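Local coordinates for protection of telomeres protein poz1 (Schizosaccharomyces pombe, PDB 5WE0) that binds telomeric DNA and negatively regulates telomerase and telomere length, at residues L225-E228 / D234-Q237; E104-E109 / S217-C222; I5-V10 / G42-M47; E15-K20 / S31-A36; F154-Q159 / I165-F170. All blocks are in the same frame, centred on the assembly; numbering follows the deposited sequence.

Contact 1: L225-E228 / D234-Q237; sequences LQLE and DFKQ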
# COMPACT_ATOMS: atom_id res chain seq x y z
N LEU A 225 -13.96 4.50 -6.06
CA LEU A 225 -15.10 4.83 -6.91
C LEU A 225 -15.67 3.58 -7.58
O LEU A 225 -16.87 3.32 -7.47
CB LEU A 225 -14.68 5.88 -7.94
CG LEU A 225 -15.79 6.37 -8.87
CD1 LEU A 225 -16.76 7.13 -8.02
CD2 LEU A 225 -15.27 7.29 -9.96
N GLN A 226 -14.82 2.76 -8.22
CA GLN A 226 -15.32 1.55 -8.90
C GLN A 226 -16.04 0.61 -7.95
O GLN A 226 -17.05 -0.01 -8.31
CB GLN A 226 -14.18 0.74 -9.55
CG GLN A 226 -13.29 1.50 -10.46
CD GLN A 226 -12.09 0.69 -11.00
OE1 GLN A 226 -12.09 -0.55 -11.05
NE2 GLN A 226 -11.06 1.40 -11.35
N LEU A 227 -15.47 0.41 -6.76
CA LEU A 227 -16.09 -0.51 -5.81
C LEU A 227 -17.47 -0.02 -5.39
O LEU A 227 -18.40 -0.82 -5.28
CB LEU A 227 -15.18 -0.67 -4.60
CG LEU A 227 -13.86 -1.41 -4.88
CD1 LEU A 227 -13.00 -1.36 -3.64
CD2 LEU A 227 -14.09 -2.86 -5.29
N GLU A 228 -17.63 1.29 -5.20
CA GLU A 228 -18.92 1.81 -4.76
C GLU A 228 -19.94 1.76 -5.90
O GLU A 228 -21.06 1.28 -5.73
CB GLU A 228 -18.78 3.24 -4.24
CG GLU A 228 -20.12 3.90 -3.87
CD GLU A 228 -19.96 5.15 -3.02
OE1 GLU A 228 -19.07 5.20 -2.14
OE2 GLU A 228 -20.72 6.12 -3.26
N ASP A 234 -19.50 0.92 0.23
CA ASP A 234 -19.72 2.35 0.44
C ASP A 234 -18.39 2.92 0.89
O ASP A 234 -17.89 2.58 1.96
CB ASP A 234 -20.84 2.59 1.46
CG ASP A 234 -21.07 4.07 1.75
OD1 ASP A 234 -20.46 4.96 1.11
OD2 ASP A 234 -21.97 4.35 2.58
N PHE A 235 -17.81 3.76 0.04
CA PHE A 235 -16.55 4.44 0.30
C PHE A 235 -16.75 5.94 0.31
O PHE A 235 -15.84 6.70 -0.03
CB PHE A 235 -15.48 4.03 -0.71
CG PHE A 235 -14.82 2.71 -0.39
CD1 PHE A 235 -13.85 2.63 0.62
CD2 PHE A 235 -15.14 1.56 -1.10
CE1 PHE A 235 -13.25 1.44 0.93
CE2 PHE A 235 -14.53 0.33 -0.80
CZ PHE A 235 -13.60 0.27 0.22
N LYS A 236 -17.98 6.36 0.63
CA LYS A 236 -18.34 7.76 0.76
C LYS A 236 -17.98 8.54 -0.50
O LYS A 236 -17.56 9.70 -0.45
CB LYS A 236 -17.70 8.37 2.02
CG LYS A 236 -18.22 7.73 3.30
CD LYS A 236 -17.38 7.99 4.54
CE LYS A 236 -18.03 7.30 5.76
NZ LYS A 236 -17.29 7.46 7.07
N GLN A 237 -18.17 7.89 -1.65
CA GLN A 237 -17.88 8.49 -2.94
C GLN A 237 -19.12 9.09 -3.59
O GLN A 237 -19.07 9.44 -4.77
CB GLN A 237 -17.27 7.45 -3.90
CG GLN A 237 -15.93 6.89 -3.49
CD GLN A 237 -14.90 7.99 -3.31
OE1 GLN A 237 -14.52 8.67 -4.27
NE2 GLN A 237 -14.46 8.19 -2.08
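E228 pushes its carboxylate against the backbone of 234-237, and OE1 does the gripping. The N of F235 donates to OE1 of E228 at 2.9 Å on the anti side, and the N of Q237 donates to the same oxygen on the syn side with an N-H...O angle of 162°. The two donors arrive from opposite faces of the carboxylate plane. The E228 chain is extended, with CG trans to its own N (chi1 176°), which carries the carboxylate across to the loop. K236 N, between the two donors, turns instead to OD1 of D234 at 2.9 Å, making an Asx turn; Q237 sits at the N-cap position of helix 238-241. That turn puts D234 OD1 3.5 Å from E228 OE1, a like-charged approach probably eased by the backbone N-H groups around them. Cut back to an alanine, E228 would probably leave the N-H groups of F235 and Q237 without their shared acceptor and the turn free to shift. Away from the carboxylate, L227 CD1 meets F235 CE2 at 3.6 Å, and F235 also packs on I54, F55 and I58 of helix 54-64. Folded back at chi2, the Q237 side chain brings NE2 to F235 O at 2.9 Å; NE2 also bonds E21 O.

Contact 2: E104-E109 / S217-C222; sequences ENIELE and SRYIQC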
# COMPACT_ATOMS: atom_id res chain seq x y z
N GLU A 104 -1.57 -5.30 -3.44
CA GLU A 104 -1.95 -6.36 -4.36
C GLU A 104 -3.30 -6.99 -3.99
O GLU A 104 -4.09 -7.30 -4.89
CB GLU A 104 -0.83 -7.40 -4.40
CG GLU A 104 -1.02 -8.53 -5.36
CD GLU A 104 0.22 -9.38 -5.40
OE1 GLU A 104 0.46 -10.13 -4.42
OE2 GLU A 104 0.96 -9.31 -6.42
N ASN A 105 -3.58 -7.18 -2.69
CA ASN A 105 -4.91 -7.66 -2.29
C ASN A 105 -5.99 -6.69 -2.75
O ASN A 105 -7.02 -7.11 -3.28
CB ASN A 105 -5.01 -7.84 -0.78
CG ASN A 105 -4.06 -8.90 -0.22
OD1 ASN A 105 -3.52 -9.73 -0.96
ND2 ASN A 105 -3.82 -8.85 1.09
N ILE A 106 -5.75 -5.38 -2.59
CA ILE A 106 -6.71 -4.38 -3.05
C ILE A 106 -6.96 -4.54 -4.54
O ILE A 106 -8.11 -4.59 -5.00
CB ILE A 106 -6.22 -2.96 -2.72
CG1 ILE A 106 -6.16 -2.72 -1.22
CG2 ILE A 106 -7.11 -1.93 -3.38
CD1 ILE A 106 -5.32 -1.48 -0.84
N GLU A 107 -5.88 -4.62 -5.32
CA GLU A 107 -6.02 -4.70 -6.76
C GLU A 107 -6.74 -5.98 -7.15
O GLU A 107 -7.55 -6.00 -8.09
CB GLU A 107 -4.64 -4.62 -7.43
CG GLU A 107 -4.62 -4.89 -8.95
CD GLU A 107 -5.46 -3.92 -9.78
OE1 GLU A 107 -5.97 -2.91 -9.24
OE2 GLU A 107 -5.60 -4.15 -11.01
N LEU A 108 -6.44 -7.07 -6.44
CA LEU A 108 -7.07 -8.35 -6.72
C LEU A 108 -8.58 -8.22 -6.54
O LEU A 108 -9.36 -8.65 -7.39
CB LEU A 108 -6.52 -9.43 -5.78
CG LEU A 108 -5.37 -10.27 -6.33
CD1 LEU A 108 -5.03 -11.41 -5.38
CD2 LEU A 108 -5.70 -10.81 -7.71
N GLU A 109 -8.98 -7.62 -5.42
CA GLU A 109 -10.39 -7.41 -5.12
C GLU A 109 -11.05 -6.44 -6.10
O GLU A 109 -12.22 -6.62 -6.48
CB GLU A 109 -10.54 -6.90 -3.69
CG GLU A 109 -11.98 -6.77 -3.20
CD GLU A 109 -12.19 -7.41 -1.84
OE1 GLU A 109 -11.36 -8.28 -1.45
OE2 GLU A 109 -13.16 -7.03 -1.15
N SER A 217 -2.30 7.93 -4.86
CA SER A 217 -3.55 8.54 -4.42
C SER A 217 -4.66 8.34 -5.45
O SER A 217 -5.79 7.97 -5.11
CB SER A 217 -3.34 10.03 -4.19
OG SER A 217 -4.62 10.64 -4.07
N ARG A 218 -4.36 8.59 -6.73
CA ARG A 218 -5.35 8.42 -7.78
C ARG A 218 -5.74 6.96 -7.94
O ARG A 218 -6.90 6.67 -8.26
CB ARG A 218 -4.84 9.02 -9.09
CG ARG A 218 -4.93 10.55 -9.09
CD ARG A 218 -4.49 11.12 -10.40
NE ARG A 218 -3.04 11.16 -10.54
CZ ARG A 218 -2.41 10.94 -11.69
NH1 ARG A 218 -3.13 10.66 -12.77
NH2 ARG A 218 -1.09 11.00 -11.76
N TYR A 219 -4.80 6.04 -7.72
CA TYR A 219 -5.16 4.63 -7.75
C TYR A 219 -6.18 4.30 -6.66
O TYR A 219 -7.13 3.55 -6.89
CB TYR A 219 -3.92 3.74 -7.60
CG TYR A 219 -4.35 2.31 -7.44
CD1 TYR A 219 -4.87 1.59 -8.54
CD2 TYR A 219 -4.32 1.69 -6.20
CE1 TYR A 219 -5.32 0.29 -8.39
CE2 TYR A 219 -4.76 0.40 -6.04
CZ TYR A 219 -5.26 -0.30 -7.12
OH TYR A 219 -5.71 -1.58 -6.92
N ILE A 220 -5.95 4.80 -5.45
CA ILE A 220 -6.85 4.51 -4.33
C ILE A 220 -8.23 5.11 -4.59
O ILE A 220 -9.25 4.47 -4.33
CB ILE A 220 -6.24 5.02 -3.01
CG1 ILE A 220 -4.97 4.20 -2.66
CG2 ILE A 220 -7.28 4.95 -1.87
CD1 ILE A 220 -5.23 2.68 -2.38
N GLN A 221 -8.28 6.34 -5.11
CA GLN A 221 -9.56 7.00 -5.36
C GLN A 221 -10.31 6.33 -6.50
O GLN A 221 -11.54 6.18 -6.45
CB GLN A 221 -9.31 8.49 -5.66
CG GLN A 221 -8.81 9.32 -4.44
CD GLN A 221 -9.73 9.23 -3.20
OE1 GLN A 221 -9.46 8.47 -2.26
NE2 GLN A 221 -10.82 10.00 -3.22
N CYS A 222 -9.59 5.95 -7.56
CA CYS A 222 -10.17 5.20 -8.66
C CYS A 222 -10.78 3.90 -8.17
O CYS A 222 -11.94 3.58 -8.47
CB CYS A 222 -9.09 4.93 -9.71
SG CYS A 222 -9.69 4.13 -11.24
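Y219 reaches from helix 209-230 with its hydroxyl leading and donates from OH to E107 OE1 at 2.7 Å. The oxygen lies at the edge of the phenol ring, in its plane, and uses its anti lone pair; the carboxylate itself is turned 52° from the ring. On the way in, the hydroxyl comes close alongside the base of the glutamate, with Y219 OH 3.3 Å from E107 CB. I106 borders the same spot: its CG2 sits 3.8 Å from Y219 OH and 4.2 Å from Y219 CE2, approaching the ring obliquely. Its other branch meets I220 methyl to methyl, I106 CD1 to I220 CD1 at 4.4 Å. The bend at chi2 of E107 (61°) curls the carboxylate back toward its own helix, where OE2 forms a salt bridge with R110 and a hydrogen bond with Q111. Those partners hold the group in place and probably help a buried carboxylate keep its charge. R110 in turn bonds Q226 of the facing helix, while L138 and Y141 of helix 130-157 pack on E107. The short helical segments pass 11.6 Å apart at 38°, a gap that long side chains have to span. The C113-C231 disulfide is a second tie between helix 93-115 and the end of helix 209-230, C231 being the residue just past it, in an all-helical domain that is probably TRFH-like.

Contact 3: I5-V10 / G42-M47; sequences IRSQSV and GYSKSM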
# COMPACT_ATOMS: atom_id res chain seq x y z
N ILE A 5 -18.17 -12.38 17.24
CA ILE A 5 -19.16 -11.31 17.15
C ILE A 5 -18.57 -10.00 17.67
O ILE A 5 -18.79 -8.93 17.09
CB ILE A 5 -20.44 -11.70 17.92
CG1 ILE A 5 -21.17 -12.82 17.18
CG2 ILE A 5 -21.39 -10.53 18.03
CD1 ILE A 5 -22.06 -13.64 18.07
N ARG A 6 -17.77 -10.07 18.74
CA ARG A 6 -17.10 -8.86 19.23
C ARG A 6 -16.11 -8.31 18.21
O ARG A 6 -16.08 -7.10 17.96
CB ARG A 6 -16.40 -9.14 20.57
CG ARG A 6 -17.39 -9.38 21.71
CD ARG A 6 -16.72 -9.43 23.05
NE ARG A 6 -15.78 -10.53 23.14
CZ ARG A 6 -16.03 -11.69 23.73
NH1 ARG A 6 -17.21 -11.92 24.27
NH2 ARG A 6 -15.10 -12.64 23.76
N SER A 7 -15.32 -9.19 17.59
CA SER A 7 -14.35 -8.75 16.58
C SER A 7 -15.03 -8.09 15.39
O SER A 7 -14.59 -7.04 14.91
CB SER A 7 -13.49 -9.94 16.15
OG SER A 7 -12.73 -10.42 17.25
N GLN A 8 -16.13 -8.68 14.90
CA GLN A 8 -16.85 -8.07 13.79
C GLN A 8 -17.38 -6.70 14.17
O GLN A 8 -17.35 -5.77 13.36
CB GLN A 8 -18.00 -8.96 13.32
CG GLN A 8 -17.76 -9.51 11.92
CD GLN A 8 -17.73 -8.40 10.86
OE1 GLN A 8 -18.35 -7.34 11.01
NE2 GLN A 8 -16.97 -8.64 9.80
N SER A 9 -17.84 -6.55 15.41
CA SER A 9 -18.29 -5.24 15.85
C SER A 9 -17.12 -4.26 15.93
O SER A 9 -17.27 -3.08 15.56
CB SER A 9 -19.02 -5.37 17.19
OG SER A 9 -19.60 -4.13 17.53
N VAL A 10 -15.95 -4.71 16.39
CA VAL A 10 -14.77 -3.82 16.36
C VAL A 10 -14.47 -3.39 14.92
O VAL A 10 -14.15 -2.22 14.67
CB VAL A 10 -13.56 -4.50 17.02
CG1 VAL A 10 -12.32 -3.63 16.86
CG2 VAL A 10 -13.83 -4.82 18.50
N GLY A 42 -5.84 -7.65 16.54
CA GLY A 42 -4.53 -8.25 16.33
C GLY A 42 -4.24 -9.43 17.24
O GLY A 42 -3.49 -10.34 16.86
N TYR A 43 -4.85 -9.46 18.44
CA TYR A 43 -4.68 -10.56 19.38
C TYR A 43 -5.92 -11.44 19.49
O TYR A 43 -5.94 -12.36 20.31
CB TYR A 43 -4.31 -10.02 20.77
CG TYR A 43 -2.87 -9.55 20.87
CD1 TYR A 43 -2.53 -8.24 20.54
CD2 TYR A 43 -1.86 -10.41 21.30
CE1 TYR A 43 -1.21 -7.79 20.64
CE2 TYR A 43 -0.53 -9.97 21.40
CZ TYR A 43 -0.21 -8.65 21.07
OH TYR A 43 1.10 -8.19 21.15
N SER A 44 -6.95 -11.19 18.69
CA SER A 44 -8.17 -11.98 18.72
C SER A 44 -7.92 -13.32 18.04
O SER A 44 -7.70 -13.37 16.82
CB SER A 44 -9.31 -11.21 18.06
OG SER A 44 -10.43 -12.03 17.80
N LYS A 45 -7.99 -14.41 18.81
CA LYS A 45 -7.75 -15.74 18.25
C LYS A 45 -8.71 -16.11 17.13
O LYS A 45 -8.38 -16.94 16.28
CB LYS A 45 -7.81 -16.79 19.36
CG LYS A 45 -6.60 -16.81 20.29
CD LYS A 45 -6.80 -15.88 21.47
CE LYS A 45 -5.79 -16.15 22.57
NZ LYS A 45 -6.07 -15.31 23.78
N SER A 46 -9.91 -15.53 17.09
CA SER A 46 -10.84 -15.93 16.04
C SER A 46 -10.63 -15.16 14.74
O SER A 46 -11.26 -15.49 13.73
CB SER A 46 -12.29 -15.80 16.51
OG SER A 46 -12.64 -14.44 16.70
N MET A 47 -9.76 -14.15 14.72
CA MET A 47 -9.51 -13.39 13.50
C MET A 47 -8.23 -13.82 12.78
O MET A 47 -7.91 -13.26 11.73
CB MET A 47 -9.46 -11.89 13.80
CG MET A 47 -10.74 -11.35 14.41
SD MET A 47 -12.16 -11.66 13.34
CE MET A 47 -12.04 -10.33 12.14
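The hydroxyls of S7 and S44 meet across the gap, S44 OG donating to S7 OG at 2.9 Å. The two get there by different rotations: S7 swings its OG beside its own backbone N (chi1 -64°), whereas in S44 the OG extends away from the N, next to the carbonyl carbon (chi1 167°). S7 OG is also bonded to the carbonyl oxygen of E3, one turn back in its helix. A weak third link comes from S46, whose OG donates to S44 OG at 3.4 Å. The three hydroxyls therefore form a short relay from the turn into the helix, ending on a backbone carbonyl. Next to it the M47 chain, bent at chi2 and chi3, lies alongside S7: its CG is 3.5 Å from S7 CB, and its SD 3.6 Å from that same CB. L11 and K4 of helix 2-18 flank the methionine, and an aromatic side chain from the chain of another protein packs on it too. K4 NZ also bonds S46 O. Residues 44-47 form a turn, with M47 N bonded to S44 O at 3.0 Å, that follows helix 31-43. The contact thus fastens this turn to the N-terminal part of helix 2-18, across the helical hairpin the two helices make.

Contact 4: E15-K20 / S31-A36; sequences ETFFIK and SSIVNA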
# COMPACT_ATOMS: atom_id res chain seq x y z
N GLU A 15 -14.55 0.91 10.64
CA GLU A 15 -15.09 1.42 9.38
C GLU A 15 -15.49 2.89 9.49
O GLU A 15 -15.19 3.69 8.59
CB GLU A 15 -16.34 0.64 8.99
CG GLU A 15 -16.12 -0.70 8.38
CD GLU A 15 -17.27 -1.10 7.46
OE1 GLU A 15 -17.93 -0.19 6.91
OE2 GLU A 15 -17.50 -2.32 7.28
N THR A 16 -16.16 3.25 10.58
CA THR A 16 -16.59 4.64 10.75
C THR A 16 -15.42 5.56 11.01
O THR A 16 -15.57 6.78 10.89
CB THR A 16 -17.64 4.76 11.86
OG1 THR A 16 -17.00 4.88 13.14
CG2 THR A 16 -18.61 3.56 11.84
N PHE A 17 -14.27 5.03 11.44
CA PHE A 17 -13.10 5.89 11.55
C PHE A 17 -12.26 5.87 10.27
O PHE A 17 -11.62 6.87 9.94
CB PHE A 17 -12.22 5.47 12.74
CG PHE A 17 -12.76 5.88 14.09
CD1 PHE A 17 -13.66 5.07 14.77
CD2 PHE A 17 -12.41 7.10 14.66
CE1 PHE A 17 -14.18 5.44 16.01
CE2 PHE A 17 -12.94 7.48 15.90
CZ PHE A 17 -13.82 6.65 16.57
N PHE A 18 -12.26 4.75 9.55
CA PHE A 18 -11.28 4.59 8.48
C PHE A 18 -11.78 5.06 7.12
O PHE A 18 -11.00 5.65 6.36
CB PHE A 18 -10.85 3.11 8.37
CG PHE A 18 -9.77 2.73 9.35
CD1 PHE A 18 -9.25 3.69 10.23
CD2 PHE A 18 -9.26 1.44 9.38
CE1 PHE A 18 -8.25 3.35 11.14
CE2 PHE A 18 -8.25 1.09 10.28
CZ PHE A 18 -7.74 2.05 11.16
N ILE A 19 -13.04 4.82 6.80
CA ILE A 19 -13.54 5.10 5.45
C ILE A 19 -13.71 6.60 5.28
O ILE A 19 -14.39 7.27 6.06
CB ILE A 19 -14.85 4.33 5.19
CG1 ILE A 19 -14.55 2.83 5.21
CG2 ILE A 19 -15.42 4.73 3.85
CD1 ILE A 19 -15.70 1.95 4.82
N LYS A 20 -13.05 7.15 4.26
CA LYS A 20 -13.04 8.57 3.97
C LYS A 20 -13.43 8.82 2.53
O LYS A 20 -13.23 7.97 1.65
CB LYS A 20 -11.65 9.16 4.23
CG LYS A 20 -11.14 9.07 5.66
CD LYS A 20 -11.91 10.02 6.57
CE LYS A 20 -11.26 10.09 7.96
NZ LYS A 20 -11.99 10.99 8.91
N SER A 31 -6.45 8.45 18.16
CA SER A 31 -5.37 7.47 18.28
C SER A 31 -5.70 6.37 19.29
O SER A 31 -5.43 5.19 19.03
CB SER A 31 -4.08 8.19 18.65
OG SER A 31 -3.10 7.25 18.96
N SER A 32 -6.26 6.72 20.44
CA SER A 32 -6.48 5.70 21.47
C SER A 32 -7.55 4.70 21.05
O SER A 32 -7.36 3.48 21.21
CB SER A 32 -6.85 6.38 22.80
OG SER A 32 -8.25 6.61 22.89
N ILE A 33 -8.67 5.16 20.48
CA ILE A 33 -9.72 4.23 20.07
C ILE A 33 -9.26 3.37 18.89
O ILE A 33 -9.39 2.14 18.90
CB ILE A 33 -11.03 5.00 19.78
CG1 ILE A 33 -12.21 4.07 19.44
CG2 ILE A 33 -10.84 6.05 18.69
CD1 ILE A 33 -12.64 3.15 20.57
N VAL A 34 -8.65 4.00 17.87
CA VAL A 34 -8.17 3.25 16.71
C VAL A 34 -7.15 2.19 17.13
O VAL A 34 -7.26 1.01 16.76
CB VAL A 34 -7.59 4.21 15.65
CG1 VAL A 34 -6.68 3.48 14.66
CG2 VAL A 34 -8.73 4.95 14.91
N ASN A 35 -6.16 2.59 17.93
CA ASN A 35 -5.12 1.66 18.39
C ASN A 35 -5.69 0.52 19.22
O ASN A 35 -5.30 -0.65 19.06
CB ASN A 35 -4.05 2.41 19.18
CG ASN A 35 -3.07 3.15 18.27
OD1 ASN A 35 -2.51 2.57 17.35
ND2 ASN A 35 -2.83 4.42 18.56
N ALA A 36 -6.59 0.84 20.16
CA ALA A 36 -7.23 -0.20 20.96
C ALA A 36 -8.01 -1.18 20.08
O ALA A 36 -8.04 -2.38 20.36
CB ALA A 36 -8.14 0.44 22.02
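S31 O takes two N-H groups of one residue: the backbone N of N35 at 2.9 Å, the ordinary helical bond, and weakly its ND2, bent to 115°. N35 ND2 and S31 OG each also have an acidic partner on the chain of another protein, so this side of helix 31-43 faces that protein. I33 and V34, further round the helix, meet 15-20 by apolar contact. F17 projects toward the helix and crosses I33 at about a right angle; its ring tip is nearest, with F17 CZ 3.7 Å from I33 CG2. Closer to the backbone, F17 CB meets V34 CG2 at 4.1 Å. Helices 2-18 and 31-43 run in roughly opposite directions, making a helical hairpin whose connection, residues 19-30, is not helical; the pair described here lies near the end of the first helix and the start of the second. F18 comes to V34 edge-on: V34 CG1 lies near the plane of the ring, 3.9 Å from F18 CE1. With an alanine at F17 the CB contact to V34 would stay, but CG1 and CG2 of I33 would probably lose the ring that packs against them. F18 also stacks edge-to-face with Y24 and rests on M56 and A59 of helix 54-64. An aromatic ring of the other protein meets F18 with planes at about 20°, and V34 packs on an aromatic side chain of that chain too.

Contact 5: F154-Q159 / I165-F170; sequences FHFLEQ and INFTKF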
# COMPACT_ATOMS: atom_id res chain seq x y z
N PHE A 154 16.08 2.06 -3.77
CA PHE A 154 16.92 3.23 -3.50
C PHE A 154 17.36 3.28 -2.04
O PHE A 154 18.53 3.56 -1.74
CB PHE A 154 16.18 4.51 -3.84
CG PHE A 154 16.00 4.75 -5.31
CD1 PHE A 154 16.72 4.02 -6.24
CD2 PHE A 154 15.10 5.70 -5.76
CE1 PHE A 154 16.55 4.24 -7.59
CE2 PHE A 154 14.92 5.94 -7.11
CZ PHE A 154 15.65 5.20 -8.03
N HIS A 155 16.43 3.05 -1.11
CA HIS A 155 16.78 3.11 0.31
C HIS A 155 17.84 2.06 0.65
O HIS A 155 18.81 2.37 1.35
CB HIS A 155 15.53 2.92 1.16
CG HIS A 155 15.77 3.00 2.63
ND1 HIS A 155 16.05 1.89 3.40
CD2 HIS A 155 15.75 4.05 3.49
CE1 HIS A 155 16.20 2.26 4.66
NE2 HIS A 155 16.02 3.57 4.74
N PHE A 156 17.66 0.82 0.17
CA PHE A 156 18.67 -0.23 0.35
C PHE A 156 20.04 0.22 -0.15
O PHE A 156 21.05 0.09 0.56
CB PHE A 156 18.28 -1.51 -0.41
CG PHE A 156 17.39 -2.46 0.35
CD1 PHE A 156 17.81 -3.05 1.52
CD2 PHE A 156 16.13 -2.80 -0.16
CE1 PHE A 156 17.00 -3.97 2.18
CE2 PHE A 156 15.31 -3.71 0.51
CZ PHE A 156 15.74 -4.29 1.67
N LEU A 157 20.09 0.78 -1.36
CA LEU A 157 21.34 1.19 -1.99
C LEU A 157 22.01 2.37 -1.30
O LEU A 157 23.18 2.65 -1.58
CB LEU A 157 21.11 1.56 -3.45
CG LEU A 157 20.67 0.44 -4.39
CD1 LEU A 157 20.15 1.02 -5.70
CD2 LEU A 157 21.81 -0.53 -4.61
N GLU A 158 21.28 3.13 -0.48
CA GLU A 158 21.80 4.31 0.20
C GLU A 158 22.36 4.01 1.58
O GLU A 158 22.75 4.95 2.29
CB GLU A 158 20.70 5.36 0.30
CG GLU A 158 20.41 6.06 -1.02
CD GLU A 158 19.62 7.36 -0.86
OE1 GLU A 158 18.48 7.30 -0.33
OE2 GLU A 158 20.12 8.42 -1.27
N GLN A 159 22.38 2.76 2.01
CA GLN A 159 22.95 2.38 3.29
C GLN A 159 24.37 1.85 3.10
O GLN A 159 24.75 1.39 2.01
CB GLN A 159 22.08 1.33 3.99
CG GLN A 159 20.56 1.56 3.95
CD GLN A 159 20.13 2.84 4.66
OE1 GLN A 159 20.42 3.03 5.83
NE2 GLN A 159 19.40 3.70 3.96
N ILE A 165 21.21 -9.43 1.93
CA ILE A 165 20.30 -10.55 2.06
C ILE A 165 18.85 -10.09 1.88
O ILE A 165 18.10 -10.64 1.07
CB ILE A 165 20.51 -11.24 3.42
CG1 ILE A 165 21.84 -12.02 3.39
CG2 ILE A 165 19.30 -12.12 3.78
CD1 ILE A 165 22.34 -12.45 4.73
N ASN A 166 18.44 -9.07 2.64
CA ASN A 166 17.09 -8.53 2.51
C ASN A 166 16.89 -7.81 1.18
O ASN A 166 15.80 -7.87 0.60
CB ASN A 166 16.81 -7.60 3.67
CG ASN A 166 16.66 -8.36 4.96
OD1 ASN A 166 16.06 -9.43 5.00
ND2 ASN A 166 17.28 -7.84 6.01
N PHE A 167 17.94 -7.15 0.69
CA PHE A 167 17.87 -6.53 -0.63
C PHE A 167 17.51 -7.57 -1.69
O PHE A 167 16.63 -7.34 -2.54
CB PHE A 167 19.22 -5.87 -0.96
CG PHE A 167 19.18 -5.01 -2.19
CD1 PHE A 167 18.02 -4.37 -2.56
CD2 PHE A 167 20.29 -4.89 -3.00
CE1 PHE A 167 17.98 -3.59 -3.70
CE2 PHE A 167 20.26 -4.12 -4.13
CZ PHE A 167 19.11 -3.46 -4.48
N THR A 168 18.19 -8.71 -1.65
CA THR A 168 17.93 -9.77 -2.63
C THR A 168 16.54 -10.36 -2.46
O THR A 168 15.80 -10.50 -3.44
CB THR A 168 19.01 -10.84 -2.50
OG1 THR A 168 20.24 -10.33 -3.01
CG2 THR A 168 18.60 -12.12 -3.25
N LYS A 169 16.18 -10.74 -1.23
CA LYS A 169 14.83 -11.21 -0.93
C LYS A 169 13.78 -10.25 -1.49
O LYS A 169 12.82 -10.68 -2.15
CB LYS A 169 14.68 -11.35 0.58
CG LYS A 169 13.36 -11.96 1.04
CD LYS A 169 12.96 -13.16 0.17
CE LYS A 169 11.60 -13.71 0.57
NZ LYS A 169 11.11 -14.76 -0.37
N PHE A 170 13.96 -8.95 -1.25
CA PHE A 170 12.98 -7.98 -1.71
C PHE A 170 12.88 -7.97 -3.23
O PHE A 170 11.78 -7.84 -3.79
CB PHE A 170 13.32 -6.57 -1.22
CG PHE A 170 12.35 -5.54 -1.69
CD1 PHE A 170 11.18 -5.31 -0.99
CD2 PHE A 170 12.58 -4.84 -2.86
CE1 PHE A 170 10.26 -4.37 -1.43
CE2 PHE A 170 11.68 -3.92 -3.31
CZ PHE A 170 10.50 -3.68 -2.59
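The F156 ring lays one face on the backbone of F167: F167 CA stands 3.8 Å from the ring centroid and 8° off its normal, a CH-pi contact. The F167 side chain then comes round beside it, its ring tilted 41° to that of F156, with F156 CD2 and F167 CD1 only 3.4 Å apart. Other groups come to F156 near its tip: F170 CB is 3.9 Å from F156 CE2, and N166 CB the same distance from F156 CE1. This inserts the phenylalanine of helix 130-157 against one turn of helix 164-174, in a helix-loop-helix hairpin whose short connection runs from 158 to 163. A chi1 of -170° swings the F167 ring away from its own N and sets it beside L157, whose CD2 is 3.9 Å from F167 CE2. L185 of helix 179-188 packs on both L157 and F167. Y93, from helix 93-115, touches F156, N166 and F170, while N166 ND2 bonds D163 in the connection.

How the contacts relate
Contacts 1 and 2 both use helix 209-230; their centres lie 12 Å apart, and Q221 packs on Q237 between them. Contact 1 also touches contact 4, where K236 NZ is 3.1 Å from I19 O, probably a hydrogen bond. Contacts 3 and 4 sit at two levels of the same helical pair, with their centres 15 Å apart; it joins helix 2-18 to helix 31-43. Contact 3 is the one toward the zinc ion, about 10 Å from the M47 side chain. Contact 5 stands apart, 26 Å from contact 2 and 36 Å from contact 1 between centres, at the far side of the chain, although in sequence it falls between the two segments of contact 2.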